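Local coordinates for protein MIPZ (Caulobacter crescentus, PDB 2XJ9) that probably acts as a P-loop ATPase that dimerises, binds the nucleoid and inhibits cell division in a gradient that positions the division plane, at residues A22-T27 with V222-L227; V38-L43 with T47-F52; V183-L188 with R194-L199. The protein carries 1 engineered substitution. All coordinates share one frame; numbering follows the deposited sequence.

Contact 1: A22-T27 with V222-L227; sequences AVHLVT and VIYREL. With AGS (phosphothiophosphoric acid-adenylate ester), chain D.
His24 and Tyr224 bring helix 18-30 alongside the loop that follows strand 213-215, yet their CA atoms stay 8.5 Å apart, so long flat side chains must span the gap. Both do so with CG anti to the carbonyl carbon and beside the backbone N (chi1 -70° for His24 and -75° for Tyr224). The Tyr224 ring turns its edge to the face of the His24 imidazole, a T-shaped stack with planes at 84° and centroids 5.3 Å apart. Beyond the stack, Tyr224 OH is hydrogen-bonded to Glu256 OE1, which ties the loop to helix 249-263; Leu257 of that helix packs on both aromatic residues.

On its other side Tyr224 meets the adenine of the nucleotide analogue: its CB stands 3.7 Å from N1 of AGS, over the face of the base, and Tyr224 CD2 lies 3.3 Å from AGS N6. Arg225 comes to the rim of the same base, with AGS N3 lying over one face of its guanidinium, 3.5 Å from NH2. Arg225 NH1 forms a salt bridge with Glu192 of the second subunit. Both thus meet the base by packing and close polar approach; the salt bridge is consistent with linking nucleotide binding to dimerisation.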
loop_
_atom_site.group_PDB
_atom_site.type_symbol
_atom_site.label_atom_id
_atom_site.label_comp_id
_atom_site.label_asym_id
_atom_site.label_seq_id
_atom_site.Cartn_x
_atom_site.Cartn_y
_atom_site.Cartn_z
ATOM N N ALA A 22 6.951 6.019 10.123
ATOM C CA ALA A 22 6.430 6.737 11.266
ATOM C C ALA A 22 6.771 6.018 12.567
ATOM O O ALA A 22 7.217 6.617 13.539
ATOM C CB ALA A 22 4.966 6.911 11.120
ATOM N N VAL A 23 6.572 4.717 12.594
ATOM C CA VAL A 23 6.890 3.969 13.803
ATOM C C VAL A 23 8.380 4.028 14.201
ATOM O O VAL A 23 8.716 4.016 15.387
ATOM C CB VAL A 23 6.405 2.543 13.673
ATOM C CG1 VAL A 23 6.785 1.750 14.891
ATOM C CG2 VAL A 23 4.888 2.556 13.483
ATOM N N HIS A 24 9.261 4.123 13.211
ATOM C CA HIS A 24 10.690 4.191 13.463
ATOM C C HIS A 24 11.122 5.625 13.817
ATOM O O HIS A 24 12.049 5.822 14.606
ATOM C CB HIS A 24 11.484 3.645 12.272
ATOM C CG HIS A 24 11.365 2.158 12.073
ATOM N ND1 HIS A 24 12.330 1.264 12.495
ATOM C CD2 HIS A 24 10.410 1.410 11.472
ATOM C CE1 HIS A 24 11.971 0.035 12.169
ATOM N NE2 HIS A 24 10.805 0.095 11.555
ATOM N N LEU A 25 10.449 6.621 13.238
ATOM C CA LEU A 25 10.631 8.012 13.656
ATOM C C LEU A 25 10.284 8.212 15.116
ATOM O O LEU A 25 11.073 8.756 15.872
ATOM C CB LEU A 25 9.798 8.982 12.821
ATOM C CG LEU A 25 10.716 9.682 11.834
ATOM C CD1 LEU A 25 11.901 8.779 11.647
ATOM C CD2 LEU A 25 10.080 9.977 10.503
ATOM N N VAL A 26 9.088 7.810 15.510
ATOM C CA VAL A 26 8.703 7.893 16.907
ATOM C C VAL A 26 9.736 7.225 17.794
ATOM O O VAL A 26 10.241 7.808 18.743
ATOM C CB VAL A 26 7.384 7.196 17.133
ATOM C CG1 VAL A 26 7.128 7.030 18.614
ATOM C CG2 VAL A 26 6.306 7.970 16.482
ATOM N N THR A 27 10.054 5.988 17.471
ATOM C CA THR A 27 10.960 5.213 18.297
ATOM C C THR A 27 12.350 5.860 18.406
ATOM O O THR A 27 12.949 5.814 19.449
ATOM C CB THR A 27 11.052 3.757 17.797
ATOM O OG1 THR A 27 10.942 2.886 18.915
ATOM C CG2 THR A 27 12.377 3.508 17.061
ATOM N N VAL A 222 14.184 -7.212 6.411
ATOM C CA VAL A 222 13.370 -7.952 7.360
ATOM C C VAL A 222 13.208 -7.278 8.721
ATOM O O VAL A 222 12.148 -7.356 9.331
ATOM C CB VAL A 222 13.984 -9.348 7.613
ATOM C CG1 VAL A 222 12.902 -10.341 8.019
ATOM C CG2 VAL A 222 14.732 -9.825 6.371
ATOM N N ILE A 223 14.273 -6.648 9.201
ATOM C CA ILE A 223 14.301 -6.079 10.536
ATOM C C ILE A 223 13.355 -4.873 10.644
ATOM O O ILE A 223 12.957 -4.464 11.752
ATOM C CB ILE A 223 15.753 -5.694 10.965
ATOM C CG1 ILE A 223 15.799 -5.280 12.435
ATOM C CG2 ILE A 223 16.306 -4.594 10.084
ATOM C CD1 ILE A 223 15.408 -6.390 13.384
ATOM N N TYR A 224 12.979 -4.320 9.493
ATOM C CA TYR A 224 12.054 -3.186 9.474
ATOM C C TYR A 224 10.604 -3.634 9.602
ATOM O O TYR A 224 9.687 -2.807 9.651
ATOM C CB TYR A 224 12.210 -2.392 8.187
ATOM C CG TYR A 224 13.450 -1.515 8.114
ATOM C CD1 TYR A 224 14.016 -0.970 9.259
ATOM C CD2 TYR A 224 14.058 -1.241 6.899
ATOM C CE1 TYR A 224 15.152 -0.178 9.186
ATOM C CE2 TYR A 224 15.177 -0.455 6.828
ATOM C CZ TYR A 224 15.715 0.076 7.973
ATOM O OH TYR A 224 16.829 0.868 7.902
ATOM N N ARG A 225 10.391 -4.945 9.662
ATOM C CA ARG A 225 9.055 -5.470 9.461
ATOM C C ARG A 225 8.820 -6.623 10.383
ATOM O O ARG A 225 7.690 -7.004 10.644
ATOM C CB ARG A 225 8.902 -5.933 8.015
ATOM C CG ARG A 225 8.533 -7.366 7.926
ATOM C CD ARG A 225 8.221 -7.778 6.531
ATOM N NE ARG A 225 9.359 -7.914 5.699
ATOM C CZ ARG A 225 9.512 -7.600 4.425
ATOM N NH1 ARG A 225 10.695 -7.877 3.922
ATOM N NH2 ARG A 225 8.581 -7.021 3.672
ATOM N N GLU A 226 9.919 -7.170 10.875
ATOM C CA GLU A 226 9.934 -8.458 11.550
ATOM C C GLU A 226 9.481 -8.351 13.001
ATOM O O GLU A 226 9.018 -9.334 13.576
ATOM C CB GLU A 226 11.344 -9.029 11.482
ATOM C CG GLU A 226 11.509 -10.351 12.174
ATOM C CD GLU A 226 12.960 -10.815 12.215
ATOM O OE1 GLU A 226 13.851 -9.947 12.377
ATOM O OE2 GLU A 226 13.205 -12.041 12.087
ATOM N N LEU A 227 9.596 -7.158 13.585
ATOM C CA LEU A 227 9.316 -6.973 15.008
ATOM C C LEU A 227 7.927 -6.390 15.289
ATOM O O LEU A 227 7.561 -6.135 16.443
ATOM C CB LEU A 227 10.394 -6.105 15.647
ATOM C CG LEU A 227 11.792 -6.690 15.533
ATOM C CD1 LEU A 227 12.846 -5.694 15.982
ATOM C CD2 LEU A 227 11.844 -7.949 16.365
HETATM P PG AGS D . -0.976 1.810 3.740
HETATM S S1G AGS D . -1.582 2.510 2.523
HETATM O O2G AGS D . -1.494 0.414 4.011
HETATM O O3G AGS D . -0.935 2.611 5.023
HETATM P PB AGS D . 1.825 2.178 4.256
HETATM O O1B AGS D . 2.322 3.371 3.468
HETATM O O2B AGS D . 1.413 2.221 5.705
HETATM O O3B AGS D . 0.591 1.594 3.387
HETATM P PA AGS D . 3.621 0.183 5.205
HETATM O O1A AGS D . 4.430 1.060 6.139
HETATM O O2A AGS D . 2.607 -0.743 5.771
HETATM O O3A AGS D . 2.948 1.060 4.064
HETATM O "O5'" AGS D . 4.621 -0.651 4.275
HETATM C "C5'" AGS D . 4.095 -1.524 3.290
HETATM C "C4'" AGS D . 4.628 -2.950 3.504
HETATM O "O4'" AGS D . 6.018 -2.858 3.336
HETATM C "C3'" AGS D . 4.457 -3.515 4.903
HETATM O "O3'" AGS D . 4.325 -4.923 4.810
HETATM C "C2'" AGS D . 5.749 -3.258 5.647
HETATM O "O2'" AGS D . 5.935 -4.300 6.616
HETATM C "C1'" AGS D . 6.732 -3.281 4.496
HETATM N N9 AGS D . 7.881 -2.348 4.460
HETATM C C8 AGS D . 7.819 -1.006 4.292
HETATM N N7 AGS D . 9.066 -0.456 4.245
HETATM C C5 AGS D . 9.933 -1.479 4.360
HETATM C C6 AGS D . 11.382 -1.610 4.381
HETATM N N6 AGS D . 12.152 -0.509 4.270
HETATM N N1 AGS D . 11.887 -2.854 4.508
HETATM C C2 AGS D . 11.130 -3.956 4.628
HETATM N N3 AGS D . 9.800 -3.916 4.620
HETATM C C4 AGS D . 9.163 -2.725 4.486
#

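Contact 2: V38-L43 with T47-F52; sequences VIDLAL and TSARFF. Engineered in segment 38-43: Ala42 (natural residue Asp).
Asp40 OD1 faces the first turn of helix 47-62, where three successive backbone nitrogens converge on it. The clear bond comes from Ala49 N, at 3.1 Å and almost straight (174°), and uses the lone pair directed away from OD2. Ser48 N is 3.0 Å from the same Asp40 OD1, while Thr47 N is also close but badly angled for bonding. With CG anti to the backbone N (chi1 -174°), the carboxylate reaches off the end of the strand to the start of the helix. Its other oxygen turns back: Ala42 N donates to Asp40 OD2 at 2.7 Å, closing an Asx turn. Ala42 itself is an engineered replacement of the natural aspartate.

This is the strand-to-helix half of a beta-alpha-beta crossover made by strand 36-40, helix 47-62 and strand 70-72, the short axes passing 7.6 Å apart. Thr47, at the head of the helix, binds the magnesium ion together with Ser19, and its side chain also packs on Val138 of the second subunit.

Farther from the metal the interface becomes apolar, as suits a helix laid on a sheet. Val38 CG2 rests 3.8 Å from Phe52 CE1, the branched valine and the aromatic crossing at about a right angle. Phe51 in turn sets CD2 over the centre of the Phe52 ring, and Val26 of helix 18-30 packs against both Val38 and Phe52.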
loop_
_atom_site.group_PDB
_atom_site.type_symbol
_atom_site.label_atom_id
_atom_site.label_comp_id
_atom_site.label_asym_id
_atom_site.label_seq_id
_atom_site.Cartn_x
_atom_site.Cartn_y
_atom_site.Cartn_z
ATOM N N VAL A 38 1.703 10.062 19.223
ATOM C CA VAL A 38 1.443 9.364 17.974
ATOM C C VAL A 38 -0.034 9.392 17.701
ATOM O O VAL A 38 -0.828 8.917 18.522
ATOM C CB VAL A 38 1.888 7.879 18.027
ATOM C CG1 VAL A 38 1.457 7.155 16.788
ATOM C CG2 VAL A 38 3.386 7.759 18.170
ATOM N N ILE A 39 -0.390 9.940 16.545
ATOM C CA ILE A 39 -1.767 9.973 16.096
ATOM C C ILE A 39 -1.884 9.225 14.790
ATOM O O ILE A 39 -1.197 9.566 13.828
ATOM C CB ILE A 39 -2.215 11.402 15.817
ATOM C CG1 ILE A 39 -2.044 12.268 17.062
ATOM C CG2 ILE A 39 -3.653 11.421 15.312
ATOM C CD1 ILE A 39 -2.528 13.657 16.865
ATOM N N ASP A 40 -2.760 8.217 14.755
ATOM C CA ASP A 40 -2.962 7.361 13.583
ATOM C C ASP A 40 -4.309 7.654 12.962
ATOM O O ASP A 40 -5.336 7.370 13.569
ATOM C CB ASP A 40 -2.903 5.882 13.996
ATOM C CG ASP A 40 -2.951 4.905 12.792
ATOM O OD1 ASP A 40 -2.503 3.743 12.962
ATOM O OD2 ASP A 40 -3.429 5.279 11.687
ATOM N N LEU A 41 -4.305 8.210 11.756
ATOM C CA LEU A 41 -5.533 8.525 11.038
ATOM C C LEU A 41 -5.973 7.460 10.030
ATOM O O LEU A 41 -6.903 7.698 9.254
ATOM C CB LEU A 41 -5.377 9.832 10.286
ATOM C CG LEU A 41 -4.845 11.018 11.060
ATOM C CD1 LEU A 41 -5.107 12.258 10.254
ATOM C CD2 LEU A 41 -5.512 11.083 12.403
ATOM N N ALA A 42 -5.298 6.310 10.001
ATOM C CA ALA A 42 -5.824 5.163 9.272
ATOM C C ALA A 42 -6.827 4.466 10.202
ATOM O O ALA A 42 -6.468 3.585 10.984
ATOM C CB ALA A 42 -4.709 4.228 8.860
ATOM N N LEU A 43 -8.085 4.887 10.125
ATOM C CA LEU A 43 -9.017 4.595 11.188
ATOM C C LEU A 43 -9.289 3.126 11.317
ATOM O O LEU A 43 -9.381 2.623 12.433
ATOM C CB LEU A 43 -10.310 5.378 11.011
ATOM C CG LEU A 43 -10.117 6.866 11.302
ATOM C CD1 LEU A 43 -11.323 7.694 10.912
ATOM C CD2 LEU A 43 -9.779 7.051 12.743
ATOM N N THR A 47 -2.333 0.868 11.761
ATOM C CA THR A 47 -1.028 0.200 11.888
ATOM C C THR A 47 -0.114 0.775 13.000
ATOM O O THR A 47 0.455 0.022 13.803
ATOM C CB THR A 47 -0.255 0.195 10.549
ATOM O OG1 THR A 47 -1.116 -0.209 9.471
ATOM C CG2 THR A 47 0.958 -0.721 10.630
ATOM N N SER A 48 0.038 2.099 13.048
ATOM C CA SER A 48 0.862 2.701 14.092
ATOM C C SER A 48 0.225 2.448 15.451
ATOM O O SER A 48 0.907 2.083 16.398
ATOM C CB SER A 48 1.057 4.198 13.884
ATOM O OG SER A 48 1.319 4.537 12.539
ATOM N N ALA A 49 -1.091 2.629 15.546
ATOM C CA ALA A 49 -1.816 2.348 16.795
ATOM C C ALA A 49 -1.668 0.878 17.254
ATOM O O ALA A 49 -1.374 0.595 18.425
ATOM C CB ALA A 49 -3.277 2.727 16.644
ATOM N N ARG A 50 -1.879 -0.050 16.324
ATOM C CA ARG A 50 -1.608 -1.461 16.563
ATOM C C ARG A 50 -0.163 -1.698 16.993
ATOM O O ARG A 50 0.087 -2.508 17.877
ATOM C CB ARG A 50 -1.904 -2.283 15.303
ATOM C CG ARG A 50 -3.374 -2.269 14.849
ATOM C CD ARG A 50 -4.191 -3.447 15.400
ATOM N NE ARG A 50 -3.537 -4.081 16.544
ATOM C CZ ARG A 50 -2.949 -5.276 16.506
ATOM N NH1 ARG A 50 -2.362 -5.770 17.591
ATOM N NH2 ARG A 50 -2.951 -5.981 15.385
ATOM N N PHE A 51 0.795 -1.017 16.367
ATOM C CA PHE A 51 2.175 -1.230 16.761
ATOM C C PHE A 51 2.318 -1.025 18.249
ATOM O O PHE A 51 2.839 -1.871 18.951
ATOM C CB PHE A 51 3.140 -0.313 16.026
ATOM C CG PHE A 51 4.578 -0.512 16.435
ATOM C CD1 PHE A 51 5.305 -1.593 15.958
ATOM C CD2 PHE A 51 5.197 0.364 17.310
ATOM C CE1 PHE A 51 6.633 -1.782 16.347
ATOM C CE2 PHE A 51 6.520 0.176 17.710
ATOM C CZ PHE A 51 7.239 -0.888 17.234
ATOM N N PHE A 52 1.814 0.100 18.734
ATOM C CA PHE A 52 2.026 0.496 20.123
ATOM C C PHE A 52 1.124 -0.217 21.126
ATOM O O PHE A 52 1.497 -0.386 22.286
ATOM C CB PHE A 52 1.980 2.017 20.268
ATOM C CG PHE A 52 3.132 2.704 19.608
ATOM C CD1 PHE A 52 2.962 3.412 18.439
ATOM C CD2 PHE A 52 4.405 2.604 20.141
ATOM C CE1 PHE A 52 4.031 4.029 17.829
ATOM C CE2 PHE A 52 5.476 3.210 19.541
ATOM C CZ PHE A 52 5.293 3.924 18.382
#

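Contact 3: V183-L188 with R194-L199; sequences VLRNRL and RNRKRL. With AGS (phosphothiophosphoric acid-adenylate ester), chain D.
Arg185 and Arg196 slant across each other between strand 180-186 and helix 194-210, their guanidinium planes only 23° apart. They do not stack: Arg185 NH2 lies 3.6 Å from CG of Arg196, so the charged end of one meets the aliphatic part of the other, and the charges stay separated, with 4.9 Å between Arg185 NH2 and Arg196 NE. Bends at chi2 and chi3 (128° and 73°) fold Arg196 back toward the strand, where its NH1 is hydrogen-bonded to the carbonyl of Ala189. Leu188 crosses Arg196 at about a right angle and sets CD2 3.7 Å from Arg196 NH2, an apolar contact beside the end of the long side chain. The methylenes of arginine suit this partly buried place because they pack while the end finds carbonyls.

Arg187 turns to the nucleotide instead. Its CG lies 3.3 Å from C5 of AGS, over the adenine, and its guanidinium presents a face to the ribose O4', while NH1 is hydrogen-bonded to Asn134 OD1 of the second subunit. Cut back to an alanine, this position would probably leave one face of the adenine without its aliphatic cover and Asn134 of the second subunit without its partner. Asn186 also lines the pocket. Length thus serves twice: Arg185 reaches the helix from the strand end, and Arg187, just past it, the nucleotide, consistent with holding base and partner subunit together.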
loop_
_atom_site.group_PDB
_atom_site.type_symbol
_atom_site.label_atom_id
_atom_site.label_comp_id
_atom_site.label_asym_id
_atom_site.label_seq_id
_atom_site.Cartn_x
_atom_site.Cartn_y
_atom_site.Cartn_z
ATOM N N VAL A 183 10.781 13.843 0.148
ATOM C CA VAL A 183 10.425 12.574 -0.486
ATOM C C VAL A 183 11.591 11.587 -0.434
ATOM O O VAL A 183 12.616 11.823 -1.061
ATOM C CB VAL A 183 10.130 12.767 -1.970
ATOM C CG1 VAL A 183 9.997 11.434 -2.623
ATOM C CG2 VAL A 183 8.884 13.564 -2.173
ATOM N N LEU A 184 11.464 10.479 0.290
ATOM C CA LEU A 184 12.542 9.493 0.259
ATOM C C LEU A 184 12.128 8.163 -0.314
ATOM O O LEU A 184 10.993 7.776 -0.204
ATOM C CB LEU A 184 13.218 9.342 1.618
ATOM C CG LEU A 184 12.483 9.041 2.919
ATOM C CD1 LEU A 184 11.197 9.750 2.918
ATOM C CD2 LEU A 184 12.290 7.544 3.039
ATOM N N ARG A 185 13.061 7.479 -0.959
ATOM C CA ARG A 185 12.774 6.206 -1.612
ATOM C C ARG A 185 12.966 5.037 -0.663
ATOM O O ARG A 185 14.021 4.878 -0.060
ATOM C CB ARG A 185 13.673 6.023 -2.817
ATOM C CG ARG A 185 13.490 7.018 -3.932
ATOM C CD ARG A 185 13.939 6.299 -5.180
ATOM N NE ARG A 185 14.563 7.162 -6.130
ATOM C CZ ARG A 185 15.809 7.218 -6.598
ATOM N NH1 ARG A 185 16.008 8.170 -7.487
ATOM N NH2 ARG A 185 16.823 6.419 -6.255
ATOM N N ASN A 186 11.945 4.205 -0.551
ATOM C CA ASN A 186 11.892 3.185 0.481
ATOM C C ASN A 186 11.832 1.766 -0.124
ATOM O O ASN A 186 11.502 1.594 -1.295
ATOM C CB ASN A 186 10.694 3.501 1.376
ATOM C CG ASN A 186 10.491 2.488 2.464
ATOM O OD1 ASN A 186 9.434 1.843 2.552
ATOM N ND2 ASN A 186 11.492 2.337 3.312
ATOM N N ARG A 187 12.175 0.752 0.664
ATOM C CA ARG A 187 12.256 -0.629 0.164
ATOM C C ARG A 187 13.144 -0.790 -1.063
ATOM O O ARG A 187 12.808 -1.520 -1.982
ATOM C CB ARG A 187 10.872 -1.209 -0.132
ATOM C CG ARG A 187 10.149 -1.695 1.107
ATOM C CD ARG A 187 9.802 -3.162 0.991
ATOM N NE ARG A 187 8.408 -3.368 0.639
ATOM C CZ ARG A 187 7.829 -4.557 0.628
ATOM N NH1 ARG A 187 6.554 -4.659 0.302
ATOM N NH2 ARG A 187 8.523 -5.636 0.947
ATOM N N LEU A 188 14.280 -0.111 -1.068
ATOM C CA LEU A 188 15.239 -0.285 -2.134
ATOM C C LEU A 188 15.826 -1.702 -2.115
ATOM O O LEU A 188 16.061 -2.283 -1.044
ATOM C CB LEU A 188 16.345 0.758 -2.024
ATOM C CG LEU A 188 15.880 2.205 -2.215
ATOM C CD1 LEU A 188 16.606 3.152 -1.252
ATOM C CD2 LEU A 188 16.026 2.659 -3.656
ATOM N N ARG A 194 18.858 0.407 -14.149
ATOM C CA ARG A 194 18.224 1.121 -15.257
ATOM C C ARG A 194 16.959 1.858 -14.809
ATOM O O ARG A 194 16.803 3.051 -15.103
ATOM C CB ARG A 194 17.890 0.144 -16.391
ATOM C CG ARG A 194 18.774 -1.108 -16.392
ATOM C CD ARG A 194 18.362 -2.088 -17.492
ATOM N NE ARG A 194 18.438 -1.461 -18.807
ATOM C CZ ARG A 194 19.539 -1.425 -19.552
ATOM N NH1 ARG A 194 19.519 -0.817 -20.738
ATOM N NH2 ARG A 194 20.660 -1.996 -19.108
ATOM N N ASN A 195 16.072 1.138 -14.105
ATOM C CA ASN A 195 14.814 1.698 -13.583
ATOM C C ASN A 195 15.067 2.755 -12.490
ATOM O O ASN A 195 14.383 3.797 -12.445
ATOM C CB ASN A 195 13.865 0.579 -13.086
ATOM C CG ASN A 195 12.417 1.076 -12.822
ATOM O OD1 ASN A 195 11.850 0.859 -11.738
ATOM N ND2 ASN A 195 11.820 1.731 -13.823
ATOM N N ARG A 196 16.060 2.492 -11.630
ATOM C CA ARG A 196 16.427 3.422 -10.550
ATOM C C ARG A 196 16.980 4.737 -11.095
ATOM O O ARG A 196 16.929 5.776 -10.435
ATOM C CB ARG A 196 17.443 2.785 -9.601
ATOM C CG ARG A 196 17.825 3.672 -8.420
ATOM C CD ARG A 196 17.668 2.935 -7.095
ATOM N NE ARG A 196 18.722 1.939 -6.905
ATOM C CZ ARG A 196 18.530 0.692 -6.470
ATOM N NH1 ARG A 196 19.575 -0.118 -6.339
ATOM N NH2 ARG A 196 17.307 0.252 -6.162
ATOM N N LYS A 197 17.497 4.682 -12.313
ATOM C CA LYS A 197 18.033 5.862 -12.955
ATOM C C LYS A 197 16.922 6.653 -13.651
ATOM O O LYS A 197 16.737 7.847 -13.384
ATOM C CB LYS A 197 19.106 5.452 -13.956
ATOM C CG LYS A 197 20.146 6.516 -14.165
ATOM C CD LYS A 197 19.486 7.853 -14.432
ATOM C CE LYS A 197 20.534 8.861 -14.846
ATOM N NZ LYS A 197 21.439 8.255 -15.870
ATOM N N ARG A 198 16.182 5.992 -14.542
ATOM C CA ARG A 198 15.099 6.673 -15.242
ATOM C C ARG A 198 14.227 7.384 -14.219
ATOM O O ARG A 198 13.744 8.492 -14.466
ATOM C CB ARG A 198 14.236 5.697 -16.036
ATOM C CG ARG A 198 14.967 4.849 -17.054
ATOM C CD ARG A 198 13.961 4.197 -18.012
ATOM N NE ARG A 198 14.119 2.773 -18.118
ATOM C CZ ARG A 198 14.300 1.987 -19.180
ATOM N NH1 ARG A 198 14.382 2.387 -20.447
ATOM N NH2 ARG A 198 14.400 0.703 -18.899
ATOM N N LEU A 199 14.035 6.737 -13.069
ATOM C CA LEU A 199 13.153 7.272 -12.047
ATOM C C LEU A 199 13.831 8.458 -11.394
ATOM O O LEU A 199 13.221 9.516 -11.243
ATOM C CB LEU A 199 12.749 6.193 -11.027
ATOM C CG LEU A 199 11.720 6.486 -9.930
ATOM C CD1 LEU A 199 10.578 7.386 -10.383
ATOM C CD2 LEU A 199 11.173 5.173 -9.424
HETATM P PG AGS D . -0.976 1.810 3.740
HETATM S S1G AGS D . -1.582 2.510 2.523
HETATM O O2G AGS D . -1.494 0.414 4.011
HETATM O O3G AGS D . -0.935 2.611 5.023
HETATM P PB AGS D . 1.825 2.178 4.256
HETATM O O1B AGS D . 2.322 3.371 3.468
HETATM O O2B AGS D . 1.413 2.221 5.705
HETATM O O3B AGS D . 0.591 1.594 3.387
HETATM P PA AGS D . 3.621 0.183 5.205
HETATM O O1A AGS D . 4.430 1.060 6.139
HETATM O O2A AGS D . 2.607 -0.743 5.771
HETATM O O3A AGS D . 2.948 1.060 4.064
HETATM O "O5'" AGS D . 4.621 -0.651 4.275
HETATM C "C5'" AGS D . 4.095 -1.524 3.290
HETATM C "C4'" AGS D . 4.628 -2.950 3.504
HETATM O "O4'" AGS D . 6.018 -2.858 3.336
HETATM C "C3'" AGS D . 4.457 -3.515 4.903
HETATM O "O3'" AGS D . 4.325 -4.923 4.810
HETATM C "C2'" AGS D . 5.749 -3.258 5.647
HETATM O "O2'" AGS D . 5.935 -4.300 6.616
HETATM C "C1'" AGS D . 6.732 -3.281 4.496
HETATM N N9 AGS D . 7.881 -2.348 4.460
HETATM C C8 AGS D . 7.819 -1.006 4.292
HETATM N N7 AGS D . 9.066 -0.456 4.245
HETATM C C5 AGS D . 9.933 -1.479 4.360
HETATM C C6 AGS D . 11.382 -1.610 4.381
HETATM N N6 AGS D . 12.152 -0.509 4.270
HETATM N N1 AGS D . 11.887 -2.854 4.508
HETATM C C2 AGS D . 11.130 -3.956 4.628
HETATM N N3 AGS D . 9.800 -3.916 4.620
HETATM C C4 AGS D . 9.163 -2.725 4.486
#

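Overall arrangement
From the N terminus, helix 18-30 supplies the first half of contact 1, which closes only at 222-227, almost two hundred residues later, so the other two contacts nest inside it. Contact 2 closes first, a short turn from strand 36-40 into helix 47-62; contact 3 follows in series, joining strand 180-186 to helix 194-210. These strands belong to one parallel sheet, but the two contacts lie on opposite sides of the chain's centre, about 27 Å between centres. Contact 1 reaches both: Val23 packs on Phe51, and Arg225 comes close to Arg187 beside the nucleotide. All three touch the second subunit.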